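Local coordinates for putative secreted protein (Streptomyces sp. SirexAA-E, PDB 4PEY) that hydrolyses laminarin and laminarioligosaccharides as an exo-beta-1,3-glucanase of glycoside hydrolase family 55, giving glucose and laminaribiose, at residues N276-V279 against H284-F287; P22-F27 against F287-Y292; E347-V352 against V371-G376; M58-T63 against L225-D230. The protein carries 1 engineered substitution. One frame throughout, in Å; residues are numbered along the deposited sequence.

Contact 1 (N276-V279 against H284-F287); sequences NAAV and HLLF
The carbonyl O of Val279 accepts a hydrogen bond from Arg302 NH2, while its side chain packs on Leu285. The residue lies on helix 272-280. This helix joins the neighbouring parallel strands 263-266 and 284-287, a beta-alpha-beta unit at the start of the second beta-helix domain of this family 55 enzyme. No hydrogen bond passes between 276-279 and 284-287. The contact is apolar and buried, and Leu285 is the strand residue that makes it. Its side chain bends toward the helix with CG beside the backbone N (chi1 -62°). The end of the side chain thus comes up to the helix and fans around a single methyl group. Val279 CG2 is 3.7 Å from Leu285 CD1 and 3.8 Å from Leu285 CG. The two side chains cross at about a right angle. CG1 of Val279 is anti to the backbone N (chi1 177°), which leaves CG2 as the branch turned to the strand. Tyr264 of the adjoining strand touches both Leu285 and Ala278, and so packs against the same apolar layer. Asn276, one turn earlier, fastens the helix to the next part of the coil: its OD1 pairs with Glu299 N and its ND2 with Pro297 O. The other branch of the leucine also reaches Ala278, more loosely, with Leu285 CD2 4.3 Å from Ala278 CB.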
loop_
_atom_site.group_PDB
_atom_site.type_symbol
_atom_site.label_atom_id
_atom_site.label_comp_id
_atom_site.label_asym_id
_atom_site.label_seq_id
_atom_site.Cartn_x
_atom_site.Cartn_y
_atom_site.Cartn_z
ATOM N N ASN A 276 13.570 20.363 -4.127
ATOM C CA ASN A 276 14.489 20.322 -2.996
ATOM C C ASN A 276 14.672 21.685 -2.343
ATOM O O ASN A 276 14.749 21.783 -1.113
ATOM C CB ASN A 276 15.837 19.749 -3.433
ATOM C CG ASN A 276 15.765 18.252 -3.695
ATOM O OD1 ASN A 276 14.798 17.587 -3.304
ATOM N ND2 ASN A 276 16.781 17.715 -4.352
ATOM N N ALA A 277 14.726 22.733 -3.163
ATOM C CA ALA A 277 14.813 24.101 -2.654
ATOM C C ALA A 277 13.590 24.444 -1.805
ATOM O O ALA A 277 13.708 25.116 -0.780
ATOM C CB ALA A 277 14.956 25.089 -3.801
ATOM N N ALA A 278 12.419 23.976 -2.232
ATOM C CA ALA A 278 11.185 24.230 -1.494
ATOM C C ALA A 278 11.266 23.664 -0.078
ATOM O O ALA A 278 10.923 24.343 0.891
ATOM C CB ALA A 278 9.985 23.643 -2.235
ATOM N N VAL A 279 11.733 22.423 0.042
ATOM C CA VAL A 279 11.841 21.789 1.350
ATOM C C VAL A 279 12.890 22.507 2.203
ATOM O O VAL A 279 12.667 22.764 3.392
ATOM C CB VAL A 279 12.189 20.295 1.225
ATOM C CG1 VAL A 279 12.360 19.674 2.603
ATOM C CG2 VAL A 279 11.093 19.573 0.449
ATOM N N HIS A 284 6.255 22.376 2.704
ATOM C CA HIS A 284 5.875 20.988 2.500
ATOM C C HIS A 284 5.668 20.753 1.008
ATOM O O HIS A 284 5.807 21.681 0.208
ATOM C CB HIS A 284 4.615 20.668 3.300
ATOM C CG HIS A 284 4.757 20.945 4.766
ATOM N ND1 HIS A 284 5.230 20.003 5.655
ATOM C CD2 HIS A 284 4.517 22.062 5.491
ATOM C CE1 HIS A 284 5.258 20.524 6.869
ATOM N NE2 HIS A 284 4.836 21.774 6.797
ATOM N N LEU A 285 5.361 19.513 0.632
ATOM C CA LEU A 285 5.196 19.154 -0.778
ATOM C C LEU A 285 3.815 18.577 -1.042
ATOM O O LEU A 285 3.399 17.637 -0.371
ATOM C CB LEU A 285 6.261 18.136 -1.207
ATOM C CG LEU A 285 7.716 18.617 -1.121
ATOM C CD1 LEU A 285 8.672 17.477 -1.441
ATOM C CD2 LEU A 285 7.967 19.799 -2.054
ATOM N N LEU A 286 3.111 19.145 -2.018
ATOM C CA LEU A 286 1.853 18.589 -2.507
ATOM C C LEU A 286 2.013 18.238 -3.974
ATOM O O LEU A 286 2.087 19.140 -4.816
ATOM C CB LEU A 286 0.697 19.582 -2.324
ATOM C CG LEU A 286 -0.688 19.050 -2.708
ATOM C CD1 LEU A 286 -1.140 17.982 -1.718
ATOM C CD2 LEU A 286 -1.705 20.185 -2.789
ATOM N N PHE A 287 2.089 16.941 -4.284
ATOM C CA PHE A 287 2.247 16.508 -5.666
ATOM C C PHE A 287 0.881 16.385 -6.332
ATOM O O PHE A 287 0.096 15.487 -6.017
ATOM C CB PHE A 287 3.000 15.168 -5.760
ATOM C CG PHE A 287 4.448 15.248 -5.361
ATOM C CD1 PHE A 287 4.816 15.188 -4.026
ATOM C CD2 PHE A 287 5.443 15.375 -6.324
ATOM C CE1 PHE A 287 6.153 15.254 -3.657
ATOM C CE2 PHE A 287 6.773 15.448 -5.956
ATOM C CZ PHE A 287 7.129 15.385 -4.627
#

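Contact 2 (P22-F27 against F287-Y292); sequences PNVLVF and FTPGVY
Val24 lies across the ring of Pro289, the two side chains crossing at about a right angle. The fit is tight: Val24 CG2 is only 3.4 Å from Pro289 CD, closer than usual for two carbons. Asn23 works on the same proline from beside it. Its CB packs on Pro289 CB at 3.8 Å, and its amide reaches past to the backbone. Asn23 ND2 gives a hydrogen bond of 2.8 Å to Pro289 O. The bond is nearly straight, at 174° at the hydrogen, and the acceptor lies in the plane of the Asn23 amide. The donor is tilted from the carbonyl plane of Pro289. With CG beside the backbone N (chi1 -64°), the amide is carried toward that oxygen. Replacing Asn23 by an alanine is likely to leave Pro289 O without this donor, and the turn around it less firmly fixed. The backbone also takes part, since Asn23 O is 3.5 Å from Pro289 CG. Behind the proline, 287-292 is braced from within. Tyr292 OH donates to Thr288 O at 2.6 Å, approaching from above the carbonyl plane, while Phe287 CD2 lies over one face of the Tyr292 ring. Thr288 OG1 is hydrogen-bonded to Val266 O of the neighbouring strand. Val24 belongs to the first strand of the N-terminal beta-helix and Pro289 to a corner of the second. The contact is thus a seam between the tandem beta-helix domains characteristic of family 55.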
loop_
_atom_site.group_PDB
_atom_site.type_symbol
_atom_site.label_atom_id
_atom_site.label_comp_id
_atom_site.label_asym_id
_atom_site.label_seq_id
_atom_site.Cartn_x
_atom_site.Cartn_y
_atom_site.Cartn_z
ATOM N N PRO A 22 -5.069 21.195 -13.703
ATOM C CA PRO A 22 -6.189 20.641 -14.471
ATOM C C PRO A 22 -6.516 19.181 -14.160
ATOM O O PRO A 22 -7.559 18.705 -14.611
ATOM C CB PRO A 22 -5.716 20.785 -15.919
ATOM C CG PRO A 22 -4.225 20.740 -15.827
ATOM C CD PRO A 22 -3.884 21.443 -14.546
ATOM N N ASN A 23 -5.655 18.487 -13.418
ATOM C CA ASN A 23 -5.878 17.073 -13.123
ATOM C C ASN A 23 -6.533 16.850 -11.763
ATOM O O ASN A 23 -6.750 15.714 -11.347
ATOM C CB ASN A 23 -4.562 16.296 -13.188
ATOM C CG ASN A 23 -3.963 16.286 -14.576
ATOM O OD1 ASN A 23 -4.659 16.512 -15.567
ATOM N ND2 ASN A 23 -2.663 16.008 -14.657
ATOM N N VAL A 24 -6.831 17.936 -11.063
ATOM C CA VAL A 24 -7.617 17.847 -9.844
ATOM C C VAL A 24 -8.994 18.413 -10.154
ATOM O O VAL A 24 -9.150 19.614 -10.382
ATOM C CB VAL A 24 -6.985 18.615 -8.660
ATOM C CG1 VAL A 24 -7.847 18.460 -7.418
ATOM C CG2 VAL A 24 -5.576 18.117 -8.370
ATOM N N LEU A 25 -9.985 17.532 -10.201
ATOM C CA LEU A 25 -11.349 17.925 -10.506
ATOM C C LEU A 25 -12.077 18.133 -9.191
ATOM O O LEU A 25 -12.249 17.191 -8.418
ATOM C CB LEU A 25 -12.054 16.865 -11.362
ATOM C CG LEU A 25 -11.597 16.640 -12.810
ATOM C CD1 LEU A 25 -10.180 16.102 -12.902
ATOM C CD2 LEU A 25 -12.552 15.700 -13.518
ATOM N N VAL A 26 -12.472 19.374 -8.926
ATOM C CA VAL A 26 -13.133 19.711 -7.677
ATOM C C VAL A 26 -14.621 19.941 -7.916
ATOM O O VAL A 26 -15.011 20.746 -8.763
ATOM C CB VAL A 26 -12.501 20.958 -7.019
ATOM C CG1 VAL A 26 -13.174 21.252 -5.693
ATOM C CG2 VAL A 26 -11.004 20.747 -6.806
ATOM N N PHE A 27 -15.439 19.220 -7.159
ATOM C CA PHE A 27 -16.893 19.268 -7.288
ATOM C C PHE A 27 -17.514 19.874 -6.042
ATOM O O PHE A 27 -16.978 19.731 -4.946
ATOM C CB PHE A 27 -17.474 17.864 -7.504
ATOM C CG PHE A 27 -16.889 17.134 -8.679
ATOM C CD1 PHE A 27 -17.362 17.368 -9.961
ATOM C CD2 PHE A 27 -15.869 16.216 -8.502
ATOM C CE1 PHE A 27 -16.826 16.699 -11.048
ATOM C CE2 PHE A 27 -15.332 15.538 -9.584
ATOM C CZ PHE A 27 -15.808 15.783 -10.858
ATOM N N PHE A 287 2.089 16.941 -4.284
ATOM C CA PHE A 287 2.247 16.508 -5.666
ATOM C C PHE A 287 0.881 16.385 -6.332
ATOM O O PHE A 287 0.096 15.487 -6.017
ATOM C CB PHE A 287 3.000 15.168 -5.760
ATOM C CG PHE A 287 4.448 15.248 -5.361
ATOM C CD1 PHE A 287 4.816 15.188 -4.026
ATOM C CD2 PHE A 287 5.443 15.375 -6.324
ATOM C CE1 PHE A 287 6.153 15.254 -3.657
ATOM C CE2 PHE A 287 6.773 15.448 -5.956
ATOM C CZ PHE A 287 7.129 15.385 -4.627
ATOM N N THR A 288 0.594 17.287 -7.260
ATOM C CA THR A 288 -0.650 17.205 -8.015
ATOM C C THR A 288 -0.544 16.012 -8.978
ATOM O O THR A 288 0.564 15.542 -9.261
ATOM C CB THR A 288 -0.930 18.523 -8.771
ATOM O OG1 THR A 288 0.092 18.764 -9.745
ATOM C CG2 THR A 288 -0.974 19.689 -7.794
ATOM N N PRO A 289 -1.686 15.500 -9.471
ATOM C CA PRO A 289 -1.628 14.268 -10.271
ATOM C C PRO A 289 -0.850 14.447 -11.563
ATOM O O PRO A 289 -1.151 15.329 -12.366
ATOM C CB PRO A 289 -3.103 13.960 -10.565
ATOM C CG PRO A 289 -3.878 14.752 -9.529
ATOM C CD PRO A 289 -3.067 15.987 -9.320
ATOM N N GLY A 290 0.159 13.607 -11.748
ATOM C CA GLY A 290 0.965 13.650 -12.947
ATOM C C GLY A 290 2.141 12.718 -12.800
ATOM O O GLY A 290 2.248 11.999 -11.808
ATOM N N VAL A 291 3.017 12.737 -13.794
ATOM C CA VAL A 291 4.208 11.912 -13.793
ATOM C C VAL A 291 5.420 12.826 -13.834
ATOM O O VAL A 291 5.565 13.647 -14.754
ATOM C CB VAL A 291 4.221 10.934 -14.986
ATOM C CG1 VAL A 291 5.518 10.135 -15.016
ATOM C CG2 VAL A 291 3.020 9.999 -14.917
ATOM N N TYR A 292 6.287 12.668 -12.840
ATOM C CA TYR A 292 7.423 13.559 -12.624
ATOM C C TYR A 292 8.762 12.846 -12.774
ATOM O O TYR A 292 9.128 12.047 -11.926
ATOM C CB TYR A 292 7.330 14.183 -11.223
ATOM C CG TYR A 292 6.032 14.902 -10.991
ATOM C CD1 TYR A 292 4.931 14.247 -10.437
ATOM C CD2 TYR A 292 5.892 16.230 -11.355
ATOM C CE1 TYR A 292 3.726 14.914 -10.243
ATOM C CE2 TYR A 292 4.704 16.897 -11.165
ATOM C CZ TYR A 292 3.625 16.239 -10.607
ATOM O OH TYR A 292 2.448 16.928 -10.428
#

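Contact 3 (E347-V352 against V371-G376); sequences ETLVEV and VFVRIG
Two faces of one beta-helix coil meet here across the inside of the second domain. Strand 348-352 and strand 367-375 lie on different faces of the coil, and Leu349 and Val373 fill the space between them. Leu349 sits where the chain turns a corner. Its CG lies beside the backbone N, and CD1 is anti to CA (chi2 170°), which sends this methyl straight on to the opposite strand. There Leu349 CD1 is 3.5 Å from Val373 CG1. The side chains cross obliquely, methyl against methyl. The same leucine methyl has a looser neighbour in Ile375, whose CG1 is 4.2 Å from Leu349 CD1. Residues of the adjacent coils also pack on Leu349: Val339 on one and Ser386 on the other. Inward-pointing side chains stacked from coil to coil fill the inside of a parallel beta-helix. Along 371-376 side chains alternate: Val373 points inward and Arg374 points away. The Arg374 guanidinium is salt-bridged through NE to Asp340 OD1, bonded through NH1 to Tyr74 OH, and in a cation-pi contact with Trp109. Tyr74 and Trp109 come from the first domain, so this outer face is where the two beta-helices adjoin. Ile375 also leads toward the substrate site: its side chain is about 5 Å from that of Arg403, a substrate-binding residue. On the other segment the corner is tied from outside. Thr348 OG1 donates to Glu351 OE2 at 2.6 Å, meeting the carboxylate on its anti side, 18° out of its plane.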
loop_
_atom_site.group_PDB
_atom_site.type_symbol
_atom_site.label_atom_id
_atom_site.label_comp_id
_atom_site.label_asym_id
_atom_site.label_seq_id
_atom_site.Cartn_x
_atom_site.Cartn_y
_atom_site.Cartn_z
ATOM N N GLU A 347 20.304 1.954 -7.916
ATOM C CA GLU A 347 20.802 1.170 -6.793
ATOM C C GLU A 347 19.732 1.073 -5.700
ATOM O O GLU A 347 19.514 0.004 -5.116
ATOM C CB GLU A 347 22.086 1.794 -6.247
ATOM C CG GLU A 347 22.699 1.034 -5.097
ATOM C CD GLU A 347 24.072 1.556 -4.723
ATOM O OE1 GLU A 347 24.577 2.478 -5.407
ATOM O OE2 GLU A 347 24.651 1.035 -3.746
ATOM N N THR A 348 19.062 2.191 -5.439
ATOM C CA THR A 348 17.896 2.223 -4.549
ATOM C C THR A 348 16.845 3.141 -5.156
ATOM O O THR A 348 17.200 4.075 -5.872
ATOM C CB THR A 348 18.232 2.740 -3.138
ATOM O OG1 THR A 348 18.727 4.083 -3.235
ATOM C CG2 THR A 348 19.271 1.866 -2.443
ATOM N N LEU A 349 15.564 2.892 -4.882
ATOM C CA LEU A 349 14.514 3.807 -5.340
ATOM C C LEU A 349 14.066 4.772 -4.235
ATOM O O LEU A 349 13.822 5.951 -4.493
ATOM C CB LEU A 349 13.308 3.028 -5.888
ATOM C CG LEU A 349 13.582 2.327 -7.227
ATOM C CD1 LEU A 349 12.464 1.385 -7.610
ATOM C CD2 LEU A 349 13.834 3.328 -8.366
ATOM N N VAL A 350 13.948 4.260 -3.011
ATOM C CA VAL A 350 13.556 5.054 -1.845
ATOM C C VAL A 350 14.466 4.712 -0.670
ATOM O O VAL A 350 14.643 3.531 -0.353
ATOM C CB VAL A 350 12.083 4.792 -1.442
ATOM C CG1 VAL A 350 11.701 5.599 -0.199
ATOM C CG2 VAL A 350 11.133 5.088 -2.612
ATOM N N GLU A 351 15.051 5.736 -0.044
ATOM C CA GLU A 351 15.848 5.556 1.167
ATOM C C GLU A 351 15.262 6.370 2.305
ATOM O O GLU A 351 15.066 7.576 2.167
ATOM C CB GLU A 351 17.308 5.966 0.946
ATOM C CG GLU A 351 18.048 5.081 -0.029
ATOM C CD GLU A 351 19.487 5.522 -0.267
ATOM O OE1 GLU A 351 20.023 6.327 0.529
ATOM O OE2 GLU A 351 20.083 5.054 -1.262
ATOM N N VAL A 352 14.971 5.709 3.421
ATOM C CA VAL A 352 14.474 6.403 4.605
ATOM C C VAL A 352 15.582 6.404 5.647
ATOM O O VAL A 352 15.840 5.384 6.298
ATOM C CB VAL A 352 13.197 5.743 5.176
ATOM C CG1 VAL A 352 12.647 6.575 6.335
ATOM C CG2 VAL A 352 12.144 5.592 4.089
ATOM N N VAL A 371 2.597 4.333 -0.258
ATOM C CA VAL A 371 3.744 4.492 -1.127
ATOM C C VAL A 371 3.869 3.194 -1.907
ATOM O O VAL A 371 3.966 2.097 -1.337
ATOM C CB VAL A 371 5.024 4.808 -0.336
ATOM C CG1 VAL A 371 6.254 4.732 -1.237
ATOM C CG2 VAL A 371 4.897 6.188 0.313
ATOM N N PHE A 372 3.821 3.323 -3.222
ATOM C CA PHE A 372 3.845 2.169 -4.101
ATOM C C PHE A 372 5.095 2.242 -4.956
ATOM O O PHE A 372 5.537 3.330 -5.331
ATOM C CB PHE A 372 2.571 2.131 -4.952
ATOM C CG PHE A 372 1.318 2.328 -4.142
ATOM C CD1 PHE A 372 1.074 1.536 -3.028
ATOM C CD2 PHE A 372 0.411 3.329 -4.455
ATOM C CE1 PHE A 372 -0.058 1.719 -2.252
ATOM C CE2 PHE A 372 -0.734 3.514 -3.689
ATOM C CZ PHE A 372 -0.970 2.713 -2.584
ATOM N N VAL A 373 5.685 1.088 -5.240
ATOM C CA VAL A 373 6.848 1.041 -6.108
ATOM C C VAL A 373 6.575 0.058 -7.230
ATOM O O VAL A 373 6.007 -1.012 -6.997
ATOM C CB VAL A 373 8.123 0.642 -5.336
ATOM C CG1 VAL A 373 9.324 0.572 -6.286
ATOM C CG2 VAL A 373 8.381 1.639 -4.207
ATOM N N ARG A 374 6.932 0.447 -8.453
ATOM C CA ARG A 374 6.773 -0.411 -9.620
ATOM C C ARG A 374 8.094 -0.518 -10.365
ATOM O O ARG A 374 8.760 0.506 -10.592
ATOM C CB ARG A 374 5.693 0.129 -10.562
ATOM C CG ARG A 374 5.644 -0.607 -11.896
ATOM C CD ARG A 374 4.422 -0.203 -12.708
ATOM N NE ARG A 374 4.526 1.158 -13.230
ATOM C CZ ARG A 374 3.479 1.888 -13.611
ATOM N NH1 ARG A 374 2.250 1.385 -13.514
ATOM N NH2 ARG A 374 3.653 3.114 -14.097
ATOM N N ILE A 375 8.475 -1.746 -10.726
ATOM C CA ILE A 375 9.658 -1.961 -11.556
ATOM C C ILE A 375 9.251 -2.695 -12.837
ATOM O O ILE A 375 8.975 -3.899 -12.818
ATOM C CB ILE A 375 10.769 -2.754 -10.817
ATOM C CG1 ILE A 375 11.067 -2.130 -9.444
ATOM C CG2 ILE A 375 12.031 -2.834 -11.691
ATOM C CD1 ILE A 375 10.287 -2.760 -8.294
ATOM N N GLY A 376 9.187 -1.956 -13.945
ATOM C CA GLY A 376 8.711 -2.509 -15.205
ATOM C C GLY A 376 7.201 -2.448 -15.378
ATOM O O GLY A 376 6.476 -2.004 -14.483
#

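Contact 4 (M58-T63 against L225-D230); sequences MFKPGT and LYLDGD
This is an apolar side-chain contact at one end of the first beta-helix domain. It joins a corner of the coil, 58-63, to strand 224-228, which pairs antiparallel with strand 231-243 in the part of the chain leading to the second domain. No hydrogen bond links the two segments, and their touching parts run 37° apart. The inner end is buried. There Met58 bends at chi2 (-73°), bringing its end methyl to Leu225, with Met58 CE 4.1 Å from Leu225 CD2. Toward the surface, Leu227 takes over. Its CD1 lies against the aliphatic chain of Lys60, 3.6 Å from Lys60 CG and 4.0 Å from Lys60 CE. Lys60 is extended beyond CG, so several of its carbons pass the one methyl group. Met58 and Lys60 each have a second conformer, and these distances hold for one of them. Behind the contact, Tyr232 of the paired strand touches both Leu225 and Leu227. On the far side of strand 55-59, Phe59 points away from Leu227 and stacks on Phe27. The corner itself closes over the leucine with a proline ring, placing Pro61 CD 4.3 Å from Leu227 CD1.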
loop_
_atom_site.group_PDB
_atom_site.type_symbol
_atom_site.label_atom_id
_atom_site.label_comp_id
_atom_site.label_asym_id
_atom_site.label_seq_id
_atom_site.Cartn_x
_atom_site.Cartn_y
_atom_site.Cartn_z
ATOM N N MET A 58 -12.136 15.405 -6.200
ATOM C CA MET A 58 -12.267 15.968 -4.860
ATOM C C MET A 58 -13.645 16.571 -4.670
ATOM O O MET A 58 -14.095 17.353 -5.500
ATOM C CB MET A 58 -11.192 17.032 -4.622
ATOM C CG MET A 58 -9.789 16.470 -4.473
ATOM S SD MET A 58 -9.611 15.662 -2.877
ATOM C CE MET A 58 -7.853 15.346 -2.832
ATOM N N PHE A 59 -14.303 16.219 -3.575
ATOM C CA PHE A 59 -15.667 16.670 -3.336
ATOM C C PHE A 59 -15.771 17.560 -2.104
ATOM O O PHE A 59 -15.424 17.143 -0.994
ATOM C CB PHE A 59 -16.592 15.454 -3.197
ATOM C CG PHE A 59 -16.807 14.709 -4.489
ATOM C CD1 PHE A 59 -15.812 13.898 -5.025
ATOM C CD2 PHE A 59 -18.009 14.826 -5.171
ATOM C CE1 PHE A 59 -16.015 13.227 -6.224
ATOM C CE2 PHE A 59 -18.218 14.157 -6.356
ATOM C CZ PHE A 59 -17.220 13.359 -6.890
ATOM N N LYS A 60 -16.243 18.790 -2.308
ATOM C CA LYS A 60 -16.445 19.728 -1.203
ATOM C C LYS A 60 -17.522 19.207 -0.254
ATOM O O LYS A 60 -18.411 18.447 -0.664
ATOM C CB LYS A 60 -16.828 21.117 -1.722
ATOM C CG LYS A 60 -15.787 21.758 -2.619
ATOM C CD LYS A 60 -16.119 23.219 -2.897
ATOM C CE LYS A 60 -14.990 23.891 -3.655
ATOM N NZ LYS A 60 -15.212 25.358 -3.807
ATOM N N PRO A 61 -17.450 19.608 1.024
ATOM C CA PRO A 61 -18.456 19.130 1.981
ATOM C C PRO A 61 -19.891 19.404 1.541
ATOM O O PRO A 61 -20.187 20.456 0.955
ATOM C CB PRO A 61 -18.129 19.913 3.252
ATOM C CG PRO A 61 -16.681 20.189 3.150
ATOM C CD PRO A 61 -16.388 20.389 1.686
ATOM N N GLY A 62 -20.767 18.442 1.820
ATOM C CA GLY A 62 -22.163 18.539 1.449
ATOM C C GLY A 62 -22.731 17.168 1.156
ATOM O O GLY A 62 -22.145 16.150 1.534
ATOM N N THR A 63 -23.869 17.147 0.468
ATOM C CA THR A 63 -24.558 15.906 0.138
ATOM C C THR A 63 -24.730 15.790 -1.370
ATOM O O THR A 63 -25.187 16.728 -2.030
ATOM C CB THR A 63 -25.934 15.826 0.841
ATOM O OG1 THR A 63 -25.744 15.856 2.259
ATOM C CG2 THR A 63 -26.668 14.546 0.464
ATOM N N LEU A 225 -5.879 16.318 2.270
ATOM C CA LEU A 225 -6.351 17.635 1.884
ATOM C C LEU A 225 -7.801 17.838 2.312
ATOM O O LEU A 225 -8.631 16.940 2.155
ATOM C CB LEU A 225 -6.225 17.807 0.367
ATOM C CG LEU A 225 -6.520 19.189 -0.216
ATOM C CD1 LEU A 225 -5.417 20.183 0.187
ATOM C CD2 LEU A 225 -6.661 19.109 -1.743
ATOM N N TYR A 226 -8.121 19.010 2.848
ATOM C CA TYR A 226 -9.520 19.311 3.131
ATOM C C TYR A 226 -9.765 20.805 3.059
ATOM O O TYR A 226 -8.829 21.594 2.879
ATOM C CB TYR A 226 -9.943 18.753 4.500
ATOM C CG TYR A 226 -9.530 19.586 5.700
ATOM C CD1 TYR A 226 -8.208 19.616 6.141
ATOM C CD2 TYR A 226 -10.473 20.316 6.415
ATOM C CE1 TYR A 226 -7.840 20.366 7.247
ATOM C CE2 TYR A 226 -10.115 21.066 7.520
ATOM C CZ TYR A 226 -8.797 21.091 7.932
ATOM O OH TYR A 226 -8.434 21.838 9.033
ATOM N N LEU A 227 -11.032 21.180 3.163
ATOM C CA LEU A 227 -11.438 22.579 3.183
ATOM C C LEU A 227 -11.853 23.013 4.575
ATOM O O LEU A 227 -12.756 22.431 5.167
ATOM C CB LEU A 227 -12.592 22.810 2.210
ATOM C CG LEU A 227 -12.202 23.006 0.751
ATOM C CD1 LEU A 227 -13.436 22.924 -0.136
ATOM C CD2 LEU A 227 -11.493 24.346 0.583
ATOM N N ASP A 228 -11.176 24.031 5.091
ATOM C CA ASP A 228 -11.581 24.691 6.324
ATOM C C ASP A 228 -12.282 25.978 5.914
ATOM O O ASP A 228 -11.633 26.978 5.612
ATOM C CB ASP A 228 -10.369 24.958 7.218
ATOM C CG ASP A 228 -10.746 25.464 8.594
ATOM O OD1 ASP A 228 -11.928 25.347 8.982
ATOM O OD2 ASP A 228 -9.845 25.972 9.295
ATOM N N GLY A 229 -13.610 25.936 5.867
ATOM C CA GLY A 229 -14.372 26.997 5.240
ATOM C C GLY A 229 -14.063 27.011 3.752
ATOM O O GLY A 229 -14.335 26.039 3.042
ATOM N N ASP A 230 -13.468 28.103 3.285
ATOM C CA ASP A 230 -13.098 28.232 1.880
ATOM C C ASP A 230 -11.597 28.053 1.647
ATOM O O ASP A 230 -11.120 28.197 0.523
ATOM C CB ASP A 230 -13.535 29.596 1.341
ATOM C CG ASP A 230 -15.032 29.693 1.139
ATOM O OD1 ASP A 230 -15.770 28.832 1.667
ATOM O OD2 ASP A 230 -15.470 30.639 0.456
#

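In the fold
From the N terminus, 22-27 opens contact 2, whose partner comes some 260 residues later. Contact 4 opens and closes within that span: 58-63 meets 225-230 before the second domain begins. Strands 24-27 and 55-59 are parallel neighbours, and the backbones of contacts 2 and 4 join where Leu25 O meets Met58 N. Contact 1 is a short local closure of helix 272-280 on strand 284-287. It ends at Phe287, where the second segment of contact 2 starts. Contact 3 follows separately, closing one coil further along the second beta-helix. Contact 2 therefore ties the two domains together, contact 4 belongs to the first, and contacts 1 and 3 to the second.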